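Local atomic coordinates of sporozoite surface protein 2 (Plasmodium vivax, PDB entry 4HQO), a protein that serves on the sporozoite surface as a metal-binding adhesion receptor for gliding motility, here represented by its adhesive VWA and thrombospondin-repeat domains. Residues 229-234 and 252-257; 233-238 and 246-251; 6-11 and 214-219. The protein carries 4 engineered substitutions. One frame throughout, in Å; residues are numbered along the deposited sequence.

Contact 1. Residues 229-234 and 252-257; sequences CGRGTH and ECEEGE
One face of the Arg-231 guanidinium carries Glu-254 OE1, which lies 3.2 Å above the guanidinium plane, offset toward the rim; guanidinium and carboxylate planes are turned 49° apart. The Arg-231 NH1 to Glu-254 OE1 distance of 3.5 Å makes this a salt bridge of charges alone, since no N-H of Arg-231 points at that oxygen. The other flat group, the imidazole of His-234, receives Cys-253 obliquely. The CB of Cys-253 makes an off-centre CH-pi contact, 4.1 Å from the ring centroid of His-234, and SG follows at a slant. With chi1 of 62°, Cys-253 SG sits between its own backbone N and carbonyl carbon, and there it meets the Thr-233 backbone and forms a disulfide with Cys-225.

Backbone bonds join the two segments between these two faces. Gly-232 and Cys-253 form an antiparallel hydrogen-bonded pair, Gly-232 N reaching Cys-253 O at 2.8 Å and Cys-253 N returning to Gly-232 O. Farther on, Glu-255 N gives a nearly straight bond (171°) to Gly-230 O at 2.9 Å. Gly-230 N makes a bent bond to Glu-255 O and a weak one to Gly-256 O.

This is the outer end of the hairpin of strands 232-237 and 248-255 in the thrombospondin type 1 domain. The preceding loop flanks it: Trp-222 stacks on His-234, whose ND1 hydrogen-bonds to Thr-223 O, while Cys-229, disulfide-bonded to Cys-258 and touching the bound glucose and fucose, lies at the end of the contact toward Glu-255 and Glu-257.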
ATOM      1  N   CYS A 229      -3.136 -46.865 -40.113  1.00 60.06           N
ATOM      2  CA  CYS A 229      -4.270 -47.084 -41.001  1.00 60.14           C
ATOM      3  C   CYS A 229      -5.541 -47.113 -40.163  1.00 58.01           C
ATOM      4  O   CYS A 229      -5.514 -47.516 -38.997  1.00 56.53           O
ATOM      5  CB  CYS A 229      -4.110 -48.367 -41.832  1.00 53.37           C
ATOM      6  SG  CYS A 229      -4.263 -49.929 -40.919  1.00 59.61           S
ATOM      7  N   GLY A 230      -6.643 -46.658 -40.748  1.00 57.61           N
ATOM      8  CA  GLY A 230      -7.917 -46.648 -40.056  1.00 65.65           C
ATOM      9  C   GLY A 230      -8.029 -45.511 -39.060  1.00 69.74           C
ATOM     10  O   GLY A 230      -7.331 -44.498 -39.172  1.00 65.40           O
ATOM     11  N   ARG A 231      -8.909 -45.683 -38.080  1.00 64.65           N
ATOM     12  CA  ARG A 231      -9.196 -44.632 -37.115  1.00 71.13           C
ATOM     13  C   ARG A 231      -8.339 -44.739 -35.857  1.00 73.94           C
ATOM     14  O   ARG A 231      -8.086 -45.835 -35.348  1.00 72.36           O
ATOM     15  CB  ARG A 231     -10.680 -44.634 -36.747  1.00 77.95           C
ATOM     16  CG  ARG A 231     -11.599 -44.385 -37.924  1.00 84.17           C
ATOM     17  CD  ARG A 231     -13.043 -44.224 -37.474  1.00102.61           C
ATOM     18  NE  ARG A 231     -13.932 -43.952 -38.599  1.00117.44           N
ATOM     19  CZ  ARG A 231     -14.122 -42.746 -39.125  1.00128.28           C
ATOM     20  NH1 ARG A 231     -13.482 -41.695 -38.629  1.00131.07           N
ATOM     21  NH2 ARG A 231     -14.950 -42.590 -40.151  1.00130.68           N
ATOM     22  N   GLY A 232      -7.897 -43.584 -35.364  1.00 70.59           N
ATOM     23  CA  GLY A 232      -7.080 -43.514 -34.167  1.00 70.17           C
ATOM     24  C   GLY A 232      -7.214 -42.170 -33.481  1.00 71.03           C
ATOM     25  O   GLY A 232      -8.195 -41.451 -33.688  1.00 70.65           O
ATOM     26  N   THR A 233      -6.231 -41.830 -32.653  1.00 73.60           N
ATOM     27  CA  THR A 233      -6.222 -40.547 -31.957  1.00 76.44           C
ATOM     28  C   THR A 233      -4.833 -39.927 -31.977  1.00 65.75           C
ATOM     29  O   THR A 233      -3.828 -40.635 -32.007  1.00 62.99           O
ATOM     30  CB  THR A 233      -6.658 -40.681 -30.471  1.00 74.74           C
ATOM     31  OG1 THR A 233      -5.736 -41.526 -29.768  1.00 72.97           O
ATOM     32  CG2 THR A 233      -8.066 -41.253 -30.355  1.00 75.07           C
ATOM     33  N   HIS A 234      -4.780 -38.601 -31.957  1.00 65.77           N
ATOM     34  CA  HIS A 234      -3.519 -37.900 -31.738  1.00 73.12           C
ATOM     35  C   HIS A 234      -3.737 -36.721 -30.796  1.00 74.56           C
ATOM     36  O   HIS A 234      -4.872 -36.322 -30.542  1.00 71.97           O
ATOM     37  CB  HIS A 234      -2.869 -37.460 -33.058  1.00 70.14           C
ATOM     38  CG  HIS A 234      -3.646 -36.425 -33.816  1.00 63.89           C
ATOM     39  ND1 HIS A 234      -3.039 -35.491 -34.629  1.00 60.04           N
ATOM     40  CD2 HIS A 234      -4.977 -36.185 -33.900  1.00 67.89           C
ATOM     41  CE1 HIS A 234      -3.960 -34.715 -35.171  1.00 62.45           C
ATOM     42  NE2 HIS A 234      -5.145 -35.116 -34.747  1.00 66.43           N
ATOM     43  N   GLU A 252      -9.498 -36.988 -32.616  1.00 80.81           N
ATOM     44  CA  GLU A 252      -9.519 -38.150 -33.501  1.00 82.56           C
ATOM     45  C   GLU A 252      -8.747 -37.883 -34.790  1.00 80.85           C
ATOM     46  O   GLU A 252      -8.554 -36.734 -35.181  1.00 83.22           O
ATOM     47  CB  GLU A 252     -10.960 -38.547 -33.830  1.00 88.80           C
ATOM     48  CG  GLU A 252     -11.785 -38.952 -32.617  1.00105.10           C
ATOM     49  CD  GLU A 252     -13.240 -39.212 -32.960  1.00119.50           C
ATOM     50  OE1 GLU A 252     -14.041 -39.446 -32.029  1.00126.54           O
ATOM     51  OE2 GLU A 252     -13.583 -39.178 -34.161  1.00121.89           O
ATOM     52  N   CYS A 253      -8.308 -38.953 -35.445  1.00 74.63           N
ATOM     53  CA  CYS A 253      -7.580 -38.843 -36.703  1.00 68.78           C
ATOM     54  C   CYS A 253      -7.716 -40.128 -37.512  1.00 73.33           C
ATOM     55  O   CYS A 253      -7.808 -41.218 -36.945  1.00 75.62           O
ATOM     56  CB  CYS A 253      -6.102 -38.538 -36.444  1.00 58.87           C
ATOM     57  SG  CYS A 253      -5.219 -39.821 -35.520  1.00 68.70           S
ATOM     58  N   GLU A 254      -7.723 -40.001 -38.835  1.00 68.37           N
ATOM     59  CA  GLU A 254      -7.858 -41.162 -39.706  1.00 71.99           C
ATOM     60  C   GLU A 254      -6.720 -41.271 -40.720  1.00 67.77           C
ATOM     61  O   GLU A 254      -6.302 -40.273 -41.312  1.00 74.67           O
ATOM     62  CB  GLU A 254      -9.209 -41.137 -40.426  1.00 82.58           C
ATOM     63  CG  GLU A 254      -9.422 -42.304 -41.377  1.00 90.43           C
ATOM     64  CD  GLU A 254     -10.868 -42.451 -41.803  1.00 99.44           C
ATOM     65  OE1 GLU A 254     -11.655 -41.511 -41.558  1.00102.55           O
ATOM     66  OE2 GLU A 254     -11.217 -43.509 -42.373  1.00 98.53           O
ATOM     67  N   GLU A 255      -6.226 -42.490 -40.916  1.00 57.79           N
ATOM     68  CA  GLU A 255      -5.170 -42.749 -41.888  1.00 55.63           C
ATOM     69  C   GLU A 255      -5.612 -43.742 -42.957  1.00 56.81           C
ATOM     70  O   GLU A 255      -5.114 -44.869 -43.023  1.00 61.29           O
ATOM     71  CB  GLU A 255      -3.906 -43.255 -41.187  1.00 59.92           C
ATOM     72  CG  GLU A 255      -3.181 -42.193 -40.365  1.00 62.92           C
ATOM     73  CD  GLU A 255      -2.546 -41.113 -41.228  1.00 63.63           C
ATOM     74  OE1 GLU A 255      -2.471 -41.295 -42.464  1.00 57.73           O
ATOM     75  OE2 GLU A 255      -2.115 -40.081 -40.667  1.00 72.25           O
ATOM     76  N   GLY A 256      -6.547 -43.317 -43.799  1.00 63.07           N
ATOM     77  CA  GLY A 256      -7.084 -44.183 -44.829  1.00 68.77           C
ATOM     78  C   GLY A 256      -7.795 -45.371 -44.215  1.00 71.47           C
ATOM     79  O   GLY A 256      -8.162 -45.340 -43.039  1.00 67.59           O
ATOM     80  N   GLU A 257      -7.987 -46.420 -45.005  1.00 76.04           N
ATOM     81  CA  GLU A 257      -8.630 -47.632 -44.510  1.00 77.75           C
ATOM     82  C   GLU A 257      -7.634 -48.763 -44.299  1.00 70.24           C
ATOM     83  O   GLU A 257      -6.575 -48.804 -44.927  1.00 71.03           O
ATOM     84  CB  GLU A 257      -9.753 -48.079 -45.448  1.00 88.15           C
ATOM     85  CG  GLU A 257     -11.051 -47.312 -45.262  1.00100.02           C
ATOM     86  CD  GLU A 257     -12.129 -47.752 -46.228  1.00111.29           C
ATOM     87  OE1 GLU A 257     -11.785 -48.118 -47.370  1.00117.59           O
ATOM     88  OE2 GLU A 257     -13.318 -47.736 -45.843  1.00116.20           O
TER

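Contact 2. Residues 233-238 and 246-251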
ATOM      1  N   THR A 233      -6.231 -41.830 -32.653  1.00 73.60           N
ATOM      2  CA  THR A 233      -6.222 -40.547 -31.957  1.00 76.44           C
ATOM      3  C   THR A 233      -4.833 -39.927 -31.977  1.00 65.75           C
ATOM      4  O   THR A 233      -3.828 -40.635 -32.007  1.00 62.99           O
ATOM      5  CB  THR A 233      -6.658 -40.681 -30.471  1.00 74.74           C
ATOM      6  OG1 THR A 233      -5.736 -41.526 -29.768  1.00 72.97           O
ATOM      7  CG2 THR A 233      -8.066 -41.253 -30.355  1.00 75.07           C
ATOM      8  N   HIS A 234      -4.780 -38.601 -31.957  1.00 65.77           N
ATOM      9  CA  HIS A 234      -3.519 -37.900 -31.738  1.00 73.12           C
ATOM     10  C   HIS A 234      -3.737 -36.721 -30.796  1.00 74.56           C
ATOM     11  O   HIS A 234      -4.872 -36.322 -30.542  1.00 71.97           O
ATOM     12  CB  HIS A 234      -2.869 -37.460 -33.058  1.00 70.14           C
ATOM     13  CG  HIS A 234      -3.646 -36.425 -33.816  1.00 63.89           C
ATOM     14  ND1 HIS A 234      -3.039 -35.491 -34.629  1.00 60.04           N
ATOM     15  CD2 HIS A 234      -4.977 -36.185 -33.900  1.00 67.89           C
ATOM     16  CE1 HIS A 234      -3.960 -34.715 -35.171  1.00 62.45           C
ATOM     17  NE2 HIS A 234      -5.145 -35.116 -34.747  1.00 66.43           N
ATOM     18  N   SER A 235      -2.649 -36.166 -30.273  1.00 73.68           N
ATOM     19  CA  SER A 235      -2.763 -35.093 -29.297  1.00 76.28           C
ATOM     20  C   SER A 235      -1.813 -33.939 -29.587  1.00 71.27           C
ATOM     21  O   SER A 235      -0.936 -34.041 -30.443  1.00 66.95           O
ATOM     22  CB  SER A 235      -2.485 -35.637 -27.894  1.00 79.73           C
ATOM     23  OG  SER A 235      -1.103 -35.900 -27.724  1.00 66.29           O
ATOM     24  N   ARG A 236      -1.998 -32.837 -28.870  1.00 72.31           N
ATOM     25  CA  ARG A 236      -1.003 -31.775 -28.845  1.00 67.11           C
ATOM     26  C   ARG A 236      -0.886 -31.187 -27.444  1.00 75.12           C
ATOM     27  O   ARG A 236      -1.873 -31.093 -26.711  1.00 78.53           O
ATOM     28  CB  ARG A 236      -1.298 -30.693 -29.887  1.00 66.99           C
ATOM     29  CG  ARG A 236      -2.653 -30.028 -29.775  1.00 68.63           C
ATOM     30  CD  ARG A 236      -2.762 -28.923 -30.812  1.00 70.63           C
ATOM     31  NE  ARG A 236      -4.003 -28.162 -30.709  1.00 72.27           N
ATOM     32  CZ  ARG A 236      -4.281 -27.096 -31.451  1.00 77.27           C
ATOM     33  NH1 ARG A 236      -3.402 -26.669 -32.346  1.00 72.90           N
ATOM     34  NH2 ARG A 236      -5.435 -26.455 -31.298  1.00 76.34           N
ATOM     35  N   SER A 237       0.332 -30.810 -27.069  1.00 80.06           N
ATOM     36  CA  SER A 237       0.597 -30.303 -25.729  1.00 86.19           C
ATOM     37  C   SER A 237       1.184 -28.897 -25.762  1.00 86.28           C
ATOM     38  O   SER A 237       1.483 -28.360 -26.829  1.00 82.89           O
ATOM     39  CB  SER A 237       1.540 -31.247 -24.977  1.00 85.76           C
ATOM     40  OG  SER A 237       0.974 -32.540 -24.846  1.00 74.40           O
ATOM     41  N   ARG A 238       1.341 -28.306 -24.582  1.00 79.36           N
ATOM     42  CA  ARG A 238       1.955 -26.991 -24.445  1.00 82.38           C
ATOM     43  C   ARG A 238       2.298 -26.753 -22.979  1.00 85.55           C
ATOM     44  O   ARG A 238       1.658 -27.322 -22.095  1.00 87.11           O
ATOM     45  CB  ARG A 238       1.018 -25.891 -24.957  1.00 82.13           C
ATOM     46  CG  ARG A 238      -0.284 -25.776 -24.187  1.00 86.72           C
ATOM     47  CD  ARG A 238      -1.088 -24.567 -24.631  1.00 85.53           C
ATOM     48  NE  ARG A 238      -2.463 -24.625 -24.142  1.00 86.83           N
ATOM     49  CZ  ARG A 238      -3.421 -23.776 -24.501  1.00 87.63           C
ATOM     50  NH1 ARG A 238      -3.154 -22.796 -25.353  1.00 88.25           N
ATOM     51  NH2 ARG A 238      -4.645 -23.909 -24.011  1.00 89.32           N
ATOM     52  N   THR A 246      -5.339 -24.933 -20.023  1.00100.97           N
ATOM     53  CA  THR A 246      -5.291 -26.310 -20.489  1.00101.66           C
ATOM     54  C   THR A 246      -3.944 -26.542 -21.163  1.00 97.61           C
ATOM     55  O   THR A 246      -3.441 -25.660 -21.859  1.00 93.69           O
ATOM     56  CB  THR A 246      -6.425 -26.575 -21.500  1.00101.15           C
ATOM     57  OG1 THR A 246      -7.692 -26.378 -20.859  1.00 96.00           O
ATOM     58  CG2 THR A 246      -6.351 -27.989 -22.048  1.00 94.51           C
ATOM     59  N   THR A 247      -3.354 -27.714 -20.954  1.00 95.81           N
ATOM     60  CA  THR A 247      -2.037 -28.002 -21.518  1.00 91.05           C
ATOM     61  C   THR A 247      -2.012 -29.244 -22.403  1.00 88.43           C
ATOM     62  O   THR A 247      -1.047 -29.480 -23.131  1.00 80.91           O
ATOM     63  CB  THR A 247      -0.984 -28.155 -20.414  1.00 90.55           C
ATOM     64  OG1 THR A 247      -1.388 -29.189 -19.509  1.00 93.38           O
ATOM     65  CG2 THR A 247      -0.841 -26.858 -19.653  1.00 92.26           C
ATOM     66  N   HIS A 248      -3.066 -30.046 -22.331  1.00 87.51           N
ATOM     67  CA  HIS A 248      -3.157 -31.234 -23.165  1.00 80.58           C
ATOM     68  C   HIS A 248      -4.503 -31.268 -23.869  1.00 80.56           C
ATOM     69  O   HIS A 248      -5.489 -30.725 -23.374  1.00 83.62           O
ATOM     70  CB  HIS A 248      -2.947 -32.507 -22.342  1.00 86.74           C
ATOM     71  CG  HIS A 248      -2.739 -33.736 -23.173  1.00 84.53           C
ATOM     72  ND1 HIS A 248      -1.571 -33.984 -23.855  1.00 84.51           N
ATOM     73  CD2 HIS A 248      -3.557 -34.787 -23.431  1.00 80.46           C
ATOM     74  CE1 HIS A 248      -1.671 -35.137 -24.498  1.00 82.44           C
ATOM     75  NE2 HIS A 248      -2.868 -35.641 -24.254  1.00 81.33           N
ATOM     76  N   MET A 249      -4.531 -31.912 -25.027  1.00 81.47           N
ATOM     77  CA  MET A 249      -5.702 -31.907 -25.882  1.00 80.49           C
ATOM     78  C   MET A 249      -5.632 -33.111 -26.805  1.00 80.05           C
ATOM     79  O   MET A 249      -4.630 -33.316 -27.483  1.00 73.15           O
ATOM     80  CB  MET A 249      -5.725 -30.615 -26.695  1.00 86.28           C
ATOM     81  CG  MET A 249      -6.830 -30.523 -27.718  1.00 91.03           C
ATOM     82  SD  MET A 249      -6.716 -28.984 -28.648  1.00 92.37           S
ATOM     83  CE  MET A 249      -8.181 -29.107 -29.668  1.00 78.12           C
ATOM     84  N   VAL A 250      -6.688 -33.915 -26.819  1.00 86.11           N
ATOM     85  CA  VAL A 250      -6.716 -35.118 -27.641  1.00 81.46           C
ATOM     86  C   VAL A 250      -7.849 -35.041 -28.659  1.00 80.34           C
ATOM     87  O   VAL A 250      -8.940 -34.562 -28.352  1.00 82.02           O
ATOM     88  CB  VAL A 250      -6.860 -36.393 -26.774  1.00 81.00           C
ATOM     89  CG1 VAL A 250      -6.822 -37.649 -27.639  1.00 74.77           C
ATOM     90  CG2 VAL A 250      -5.760 -36.444 -25.726  1.00 74.04           C
ATOM     91  N   SER A 251      -7.580 -35.503 -29.876  1.00 78.77           N
ATOM     92  CA  SER A 251      -8.576 -35.490 -30.939  1.00 81.49           C
ATOM     93  C   SER A 251      -8.465 -36.735 -31.817  1.00 79.46           C
ATOM     94  O   SER A 251      -7.466 -37.452 -31.767  1.00 79.81           O
ATOM     95  CB  SER A 251      -8.426 -34.230 -31.790  1.00 86.00           C
ATOM     96  OG  SER A 251      -9.354 -34.226 -32.857  1.00 94.06           O
TER
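Arg-236 and Met-249 lie side by side on one face of an antiparallel beta hairpin, the two-stranded ribbon of the thrombospondin type 1 domain, and point the same way. The Arg-236 chain is extended from CG to NE and that of Met-249 is extended beyond CG, which brings the sulfur to the edge of the guanidinium and in its plane. NE of Arg-236 makes a weak but straight hydrogen bond to Met-249 SD, 3.5 Å long with 169° at the hydrogen. Trp-219 adds a cation-pi contact to Arg-236, an element of the layered Trp-Arg packing known from thrombospondin repeats.

On the face with Ser-235 and Ser-237, the His-248 ring reaches across to the two serines. Its CG stands anti to the backbone N (chi1 -168°), and the turn at chi2 (73°) presents ND1 to Ser-237 OG, 3.1 Å away and in the ring plane; either atom could be the donor. Ser-235 OG approaches the same ring obliquely, 3.4 Å from His-248 CE1. Beside it, Val-250 CG2 touches Ser-235 CB.

His-234 and Ser-251 form a hydrogen-bonded pair, with N to O of 2.9 Å each way. Arg-236 N to Met-249 O, at 3.0 Å, carries the ladder onward.

Next along the chain, Arg-238 reaches across with an extended side chain, and its NH1 is held by Asp-6 and Gly-217 O. The carbonyl oxygen of Thr-246 takes two of its donors: NE of Arg-238 at 2.7 Å, and NH2 by a weaker bond at 3.0 Å to the same Thr-246 O.

Contact 3. Residues 6-11 and 214-219; sequences DEVKYS and ANCGPW
Val-8 N donates to Ala-214 O at 2.8 Å, and Ala-214 N returns to Val-8 O at 3.0 Å, making these two residues a hydrogen-bonded antiparallel pair. The backbone of Asp-6 adds another link, Cys-216 N donating to Asp-6 O at 3.0 Å. Asn-215 OD1 comes to 2.8 Å from the same Asp-6 O, a close and unfavourable approach of two acceptors that leaves the placing of the amide oxygen doubtful. The Asn-215 amide is carried there by CG standing anti to the backbone N (chi1 -157°); as modelled, OD1 also takes a weak bond from Gly-217 N, an Asx turn subject to the same doubt.

Water 1 bridges Asp-6 and Trp-219: it donates to Asp-6 OD2 at an unusually short 2.5 Å and accepts from Trp-219 NE1 at 2.9 Å, lying at the indole edge in the ring plane. The other carboxylate oxygen, OD1, forms a salt bridge with Arg-238, so the two oxygens tie the first modelled residue to two separate side chains of the thrombospondin domain. That charge pairing probably steadies the aspartate in its ionised form.

Apolar packing covers the side of the ribbon bearing Val-8 and Ala-214. CG1 of Val-8 touches Ala-214 CB, and Val-8 CB rests 3.7 Å from Cys-216 SG, which is disulfide-bonded to Cys-245. The Tyr-10 ring presents its edge to Ala-214 CB.

Strands 7-15 and 207-215, further tied by the Cys-15 to Cys-207 disulfide, make up a two-stranded antiparallel ribbon between the VWA and thrombospondin domains, consistent with the extensible beta-ribbon reported for this receptor.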
ATOM      1  N   ASP A   6      -4.130 -18.813 -27.702  1.00151.12           N
ATOM      2  CA  ASP A   6      -5.416 -18.312 -27.235  1.00146.92           C
ATOM      3  C   ASP A   6      -5.353 -17.944 -25.757  1.00139.02           C
ATOM      4  O   ASP A   6      -4.272 -17.865 -25.176  1.00134.15           O
ATOM      5  CB  ASP A   6      -6.526 -19.338 -27.489  1.00153.08           C
ATOM      6  CG  ASP A   6      -6.249 -20.677 -26.832  1.00154.78           C
ATOM      7  OD1 ASP A   6      -5.065 -20.986 -26.580  1.00158.51           O
ATOM      8  OD2 ASP A   6      -7.216 -21.425 -26.573  1.00153.25           O
ATOM      9  N   GLU A   7      -6.514 -17.723 -25.152  1.00136.61           N
ATOM     10  CA  GLU A   7      -6.570 -17.262 -23.769  1.00126.52           C
ATOM     11  C   GLU A   7      -7.624 -17.994 -22.941  1.00121.67           C
ATOM     12  O   GLU A   7      -8.550 -18.600 -23.486  1.00119.95           O
ATOM     13  CB  GLU A   7      -6.827 -15.754 -23.727  1.00124.78           C
ATOM     14  CG  GLU A   7      -8.129 -15.330 -24.391  1.00132.51           C
ATOM     15  CD  GLU A   7      -8.321 -13.825 -24.406  1.00134.21           C
ATOM     16  OE1 GLU A   7      -7.366 -13.097 -24.060  1.00129.92           O
ATOM     17  OE2 GLU A   7      -9.428 -13.372 -24.765  1.00139.30           O
ATOM     18  N   VAL A   8      -7.469 -17.931 -21.621  1.00117.06           N
ATOM     19  CA  VAL A   8      -8.433 -18.528 -20.701  1.00112.90           C
ATOM     20  C   VAL A   8      -9.091 -17.456 -19.825  1.00105.25           C
ATOM     21  O   VAL A   8      -8.446 -16.488 -19.411  1.00 92.11           O
ATOM     22  CB  VAL A   8      -7.789 -19.640 -19.831  1.00103.51           C
ATOM     23  CG1 VAL A   8      -6.758 -19.061 -18.874  1.00 95.44           C
ATOM     24  CG2 VAL A   8      -8.855 -20.419 -19.071  1.00106.25           C
ATOM     25  N   LYS A   9     -10.384 -17.625 -19.570  1.00111.27           N
ATOM     26  CA  LYS A   9     -11.149 -16.670 -18.778  1.00106.29           C
ATOM     27  C   LYS A   9     -11.624 -17.309 -17.480  1.00 91.23           C
ATOM     28  O   LYS A   9     -12.053 -18.466 -17.468  1.00 94.04           O
ATOM     29  CB  LYS A   9     -12.354 -16.157 -19.572  1.00108.99           C
ATOM     30  CG  LYS A   9     -11.998 -15.432 -20.864  1.00111.71           C
ATOM     31  CD  LYS A   9     -13.243 -15.126 -21.685  1.00119.84           C
ATOM     32  CE  LYS A   9     -12.889 -14.505 -23.031  1.00123.07           C
ATOM     33  NZ  LYS A   9     -14.070 -14.435 -23.941  1.00125.99           N
ATOM     34  N   TYR A  10     -11.556 -16.548 -16.392  1.00 86.76           N
ATOM     35  CA  TYR A  10     -11.992 -17.044 -15.093  1.00 84.94           C
ATOM     36  C   TYR A  10     -12.472 -15.918 -14.178  1.00 85.90           C
ATOM     37  O   TYR A  10     -12.119 -14.752 -14.363  1.00 85.91           O
ATOM     38  CB  TYR A  10     -10.874 -17.845 -14.412  1.00 83.11           C
ATOM     39  CG  TYR A  10      -9.590 -17.074 -14.205  1.00 79.43           C
ATOM     40  CD1 TYR A  10      -8.671 -16.926 -15.237  1.00 94.77           C
ATOM     41  CD2 TYR A  10      -9.292 -16.498 -12.974  1.00 78.45           C
ATOM     42  CE1 TYR A  10      -7.493 -16.219 -15.053  1.00 90.92           C
ATOM     43  CE2 TYR A  10      -8.113 -15.788 -12.779  1.00 74.00           C
ATOM     44  CZ  TYR A  10      -7.220 -15.652 -13.825  1.00 79.63           C
ATOM     45  OH  TYR A  10      -6.048 -14.954 -13.644  1.00 85.11           O
ATOM     46  N   SER A  11     -13.280 -16.283 -13.190  1.00 84.37           N
ATOM     47  CA  SER A  11     -13.801 -15.324 -12.226  1.00 83.84           C
ATOM     48  C   SER A  11     -12.923 -15.242 -10.975  1.00 88.39           C
ATOM     49  O   SER A  11     -12.356 -16.244 -10.532  1.00 91.64           O
ATOM     50  CB  SER A  11     -15.229 -15.707 -11.835  1.00 85.85           C
ATOM     51  OG  SER A  11     -15.723 -14.858 -10.816  1.00 95.39           O
ATOM     52  N   ALA A 214      -6.059 -14.752 -19.129  1.00116.51           N
ATOM     53  CA  ALA A 214      -4.650 -15.124 -19.185  1.00115.84           C
ATOM     54  C   ALA A 214      -4.313 -15.784 -20.519  1.00118.02           C
ATOM     55  O   ALA A 214      -5.109 -16.547 -21.064  1.00116.38           O
ATOM     56  CB  ALA A 214      -4.296 -16.044 -18.029  1.00111.83           C
ATOM     57  N   ASN A 215      -3.129 -15.477 -21.042  1.00121.27           N
ATOM     58  CA  ASN A 215      -2.668 -16.058 -22.298  1.00126.88           C
ATOM     59  C   ASN A 215      -2.077 -17.446 -22.063  1.00126.92           C
ATOM     60  O   ASN A 215      -1.128 -17.602 -21.294  1.00131.13           O
ATOM     61  CB  ASN A 215      -1.630 -15.143 -22.956  1.00126.12           C
ATOM     62  CG  ASN A 215      -1.521 -15.357 -24.458  1.00130.39           C
ATOM     63  OD1 ASN A 215      -1.954 -16.380 -24.990  1.00129.89           O
ATOM     64  ND2 ASN A 215      -0.937 -14.384 -25.148  1.00134.52           N
ATOM     65  N   CYS A 216      -2.643 -18.452 -22.723  1.00123.18           N
ATOM     66  CA  CYS A 216      -2.210 -19.834 -22.531  1.00115.52           C
ATOM     67  C   CYS A 216      -1.022 -20.220 -23.410  1.00109.22           C
ATOM     68  O   CYS A 216      -0.389 -21.253 -23.189  1.00110.47           O
ATOM     69  CB  CYS A 216      -3.374 -20.797 -22.763  1.00 97.24           C
ATOM     70  SG  CYS A 216      -4.646 -20.720 -21.492  1.00100.87           S
ATOM     71  N   GLY A 217      -0.722 -19.391 -24.402  1.00105.03           N
ATOM     72  CA  GLY A 217       0.387 -19.654 -25.301  1.00100.61           C
ATOM     73  C   GLY A 217      -0.004 -20.587 -26.430  1.00 95.83           C
ATOM     74  O   GLY A 217      -1.097 -21.153 -26.421  1.00 95.47           O
ATOM     75  N   PRO A 218       0.889 -20.751 -27.415  1.00 94.42           N
ATOM     76  CA  PRO A 218       0.616 -21.610 -28.572  1.00 93.39           C
ATOM     77  C   PRO A 218       0.749 -23.092 -28.234  1.00 87.56           C
ATOM     78  O   PRO A 218       1.415 -23.451 -27.260  1.00 87.07           O
ATOM     79  CB  PRO A 218       1.702 -21.197 -29.568  1.00 91.97           C
ATOM     80  CG  PRO A 218       2.834 -20.752 -28.709  1.00 90.09           C
ATOM     81  CD  PRO A 218       2.208 -20.101 -27.505  1.00 92.57           C
ATOM     82  N   TRP A 219       0.111 -23.942 -29.032  1.00 80.20           N
ATOM     83  CA  TRP A 219       0.245 -25.383 -28.871  1.00 77.18           C
ATOM     84  C   TRP A 219       1.484 -25.871 -29.601  1.00 82.54           C
ATOM     85  O   TRP A 219       1.907 -25.273 -30.590  1.00 81.03           O
ATOM     86  CB  TRP A 219      -0.972 -26.115 -29.442  1.00 75.07           C
ATOM     87  CG  TRP A 219      -2.247 -25.913 -28.685  1.00 76.72           C
ATOM     88  CD1 TRP A 219      -3.214 -24.987 -28.942  1.00 79.02           C
ATOM     89  CD2 TRP A 219      -2.706 -26.671 -27.558  1.00 83.85           C
ATOM     90  NE1 TRP A 219      -4.242 -25.112 -28.039  1.00 92.28           N
ATOM     91  CE2 TRP A 219      -3.955 -26.138 -27.180  1.00 90.12           C
ATOM     92  CE3 TRP A 219      -2.176 -27.740 -26.828  1.00 83.41           C
ATOM     93  CZ2 TRP A 219      -4.684 -26.641 -26.104  1.00 89.41           C
ATOM     94  CZ3 TRP A 219      -2.904 -28.237 -25.761  1.00 77.33           C
ATOM     95  CH2 TRP A 219      -4.144 -27.688 -25.411  1.00 79.74           C
TER
HETATM   96  O   HOH W   1      -6.673 -23.543 -27.717  1.00 71.21           O

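Overall arrangement
Contacts 1 and 2 are successive lengths of one hairpin, strands 232-237 and 248-255, and share Thr-233 and His-234; both are surface contacts. Contact 3 belongs to a different two-stranded ribbon, 7-15 with 207-215, and is partly buried, nearer the centre of the chain. Their chemistry shifts along this elongated arm. The outer end, contact 1, relies on main-chain bonds, a charge pair and cysteine-histidine packing, and its Cys-229 touches the glycan; contact 2 adds polar and sulfur-bearing side chains; contact 3 mixes apolar packing with a water bridge. Contacts 2 and 3 touch through Arg-238 and Arg-236, which meet Asp-6, Gly-217 and Trp-219, whereas contacts 1 and 3 stay about 10 Å apart at their nearest atoms.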